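Side-chain contact in NO-binding heme-dependent sensor protein (Shewanella oneidensis, PDB 4U9B), which binds heme and, through its iron, nitric oxide, and probably works as a gas sensor of the H-NOX family: residues Asp162-Met165 and His171-Leu174. Sequence-based numbering, arbitrary orientation.
With ZN (zinc ion), chain D.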
ATOM      1  N   ASP A 162      -3.248  -2.871  17.099  1.00 24.62           N
ATOM      2  CA  ASP A 162      -2.863  -2.646  18.493  1.00 26.17           C
ATOM      3  C   ASP A 162      -1.429  -3.069  18.819  1.00 24.96           C
ATOM      4  O   ASP A 162      -0.927  -2.785  19.908  1.00 24.87           O
ATOM      5  CB  ASP A 162      -3.832  -3.375  19.427  1.00 28.12           C
ATOM      6  CG  ASP A 162      -5.247  -2.826  19.350  1.00 31.01           C
ATOM      7  OD1 ASP A 162      -5.410  -1.613  19.094  1.00 31.24           O
ATOM      8  OD2 ASP A 162      -6.201  -3.605  19.549  1.00 34.13           O
ATOM      9  N   THR A 163      -0.788  -3.770  17.891  1.00 24.33           N
ATOM     10  CA  THR A 163       0.656  -3.971  17.929  1.00 26.66           C
ATOM     11  C   THR A 163       1.214  -3.283  16.696  1.00 25.94           C
ATOM     12  O   THR A 163       0.687  -3.470  15.599  1.00 24.67           O
ATOM     13  CB  THR A 163       1.046  -5.464  17.931  1.00 27.63           C
ATOM     14  OG1 THR A 163       0.399  -6.133  19.019  1.00 29.60           O
ATOM     15  CG2 THR A 163       2.560  -5.629  18.064  1.00 27.98           C
ATOM     16  N   CYS A 164       2.259  -2.476  16.869  1.00 23.91           N
ATOM     17  CA  CYS A 164       2.784  -1.686  15.761  1.00 24.84           C
ATOM     18  C   CYS A 164       4.280  -1.431  15.866  1.00 26.68           C
ATOM     19  O   CYS A 164       4.804  -1.139  16.941  1.00 26.31           O
ATOM     20  CB  CYS A 164       2.047  -0.349  15.672  1.00 22.75           C
ATOM     21  SG  CYS A 164       2.484   0.628  14.218  1.00 21.59           S
ATOM     22  N   MET A 165       4.952  -1.534  14.723  1.00 25.15           N
ATOM     23  CA  MET A 165       6.384  -1.290  14.631  1.00 25.78           C
ATOM     24  C   MET A 165       6.749   0.141  15.003  1.00 28.87           C
ATOM     25  O   MET A 165       7.854   0.407  15.481  1.00 29.36           O
ATOM     26  CB  MET A 165       6.878  -1.585  13.214  1.00 23.46           C
ATOM     27  CG  MET A 165       6.692  -3.024  12.767  1.00 22.95           C
ATOM     28  SD  MET A 165       7.274  -3.313  11.082  1.00 24.34           S
ATOM     29  CE  MET A 165       9.042  -3.243  11.330  1.00 23.20           C
ATOM     30  N   HIS A 171       6.930  -6.085  14.622  1.00 24.75           N
ATOM     31  CA  HIS A 171       5.873  -6.406  13.672  1.00 21.49           C
ATOM     32  C   HIS A 171       4.615  -5.635  14.032  1.00 22.51           C
ATOM     33  O   HIS A 171       4.504  -5.092  15.134  1.00 22.04           O
ATOM     34  CB  HIS A 171       5.574  -7.908  13.673  1.00 21.08           C
ATOM     35  CG  HIS A 171       4.894  -8.383  14.920  1.00 21.26           C
ATOM     36  ND1 HIS A 171       5.585  -8.684  16.073  1.00 23.25           N
ATOM     37  CD2 HIS A 171       3.586  -8.595  15.198  1.00 21.79           C
ATOM     38  CE1 HIS A 171       4.731  -9.068  17.007  1.00 24.52           C
ATOM     39  NE2 HIS A 171       3.512  -9.020  16.502  1.00 23.34           N
ATOM     40  N   CYS A 172       3.674  -5.592  13.095  1.00 20.25           N
ATOM     41  CA  CYS A 172       2.339  -5.070  13.360  1.00 18.32           C
ATOM     42  C   CYS A 172       1.338  -6.208  13.310  1.00 18.42           C
ATOM     43  O   CYS A 172       1.534  -7.189  12.595  1.00 18.83           O
ATOM     44  CB  CYS A 172       1.944  -4.001  12.345  1.00 19.30           C
ATOM     45  SG  CYS A 172       3.113  -2.650  12.182  1.00 18.96           S
ATOM     46  N   MET A 173       0.265  -6.055  14.074  1.00 18.82           N
ATOM     47  CA  MET A 173      -0.844  -6.995  14.063  1.00 20.90           C
ATOM     48  C   MET A 173      -2.123  -6.239  13.742  1.00 18.79           C
ATOM     49  O   MET A 173      -2.576  -5.404  14.526  1.00 20.62           O
ATOM     50  CB  MET A 173      -0.966  -7.710  15.408  1.00 25.07           C
ATOM     51  CG  MET A 173      -2.000  -8.824  15.425  1.00 29.51           C
ATOM     52  SD  MET A 173      -1.728 -10.069  14.141  1.00 27.09           S
ATOM     53  CE  MET A 173      -0.047 -10.562  14.505  1.00 24.19           C
ATOM     54  N   LEU A 174      -2.675  -6.517  12.567  1.00 17.54           N
ATOM     55  CA  LEU A 174      -3.913  -5.898  12.123  1.00 18.82           C
ATOM     56  C   LEU A 174      -5.044  -6.912  12.202  1.00 19.62           C
ATOM     57  O   LEU A 174      -5.074  -7.879  11.440  1.00 20.49           O
ATOM     58  CB  LEU A 174      -3.775  -5.361  10.696  1.00 20.89           C
ATOM     59  CG  LEU A 174      -2.983  -4.057  10.532  1.00 23.43           C
ATOM     60  CD1 LEU A 174      -1.519  -4.243  10.886  1.00 23.73           C
ATOM     61  CD2 LEU A 174      -3.118  -3.523   9.116  1.00 23.07           C
TER
HETATM   62 ZN    ZN D 203       1.923  -0.694  12.478  1.00 20.46          ZN
HETATM   63  O   HOH W   1      -4.204  -5.511  16.666  1.00 26.73           O
HETATM   64  O   HOH W   2       1.558  -9.144  18.462  1.00 37.63           O
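The methyl CG2 of Thr-163 sits over one face of the His-171 ring, 4.2 Å from its centroid, in a CH-pi contact. Thr-163 turns this methyl anti to its own backbone N (OG1 at chi1 -55°), and its hydroxyl reaches the same imidazole less directly: a water in the plane of the ring, at the edge, pairs with NE2 of His-171 and, over a longer distance, with OG1. On the backbone of His-171 rests CG of Met-165, 3.6 Å from the carbonyl C.

Cys-172 ties the two segments together through its sulfur. Its SG binds the zinc ion at 2.3 Å, as does SG of Cys-164, and His-161 and Cys-139 complete the four-residue site. The same Cys-172 sulfur accepts a nearly straight hydrogen bond from Met-165 N (3.3 Å, 170° at the hydrogen), which would be expected to temper the negative charge of a metal-bound thiolate.

Met-173 N donates to Thr-163 O at 3.0 Å, while CA of Cys-172 adds a C-H contact to that oxygen. CB of Met-173 meets CB of Thr-163. Before Thr-163, a water bridges Asp-162 N and Met-173 O, which are themselves 3.7 Å apart.

The contact closes the turn end of the hairpin formed by strands 156-163 and 172-179, where the zinc ion joins the two arms. Strand 128-133 flanks 172-179 on its other edge, with backbone hydrogen bonding between Tyr-132 and Cys-172, and Leu-174 packs against helix 139-152.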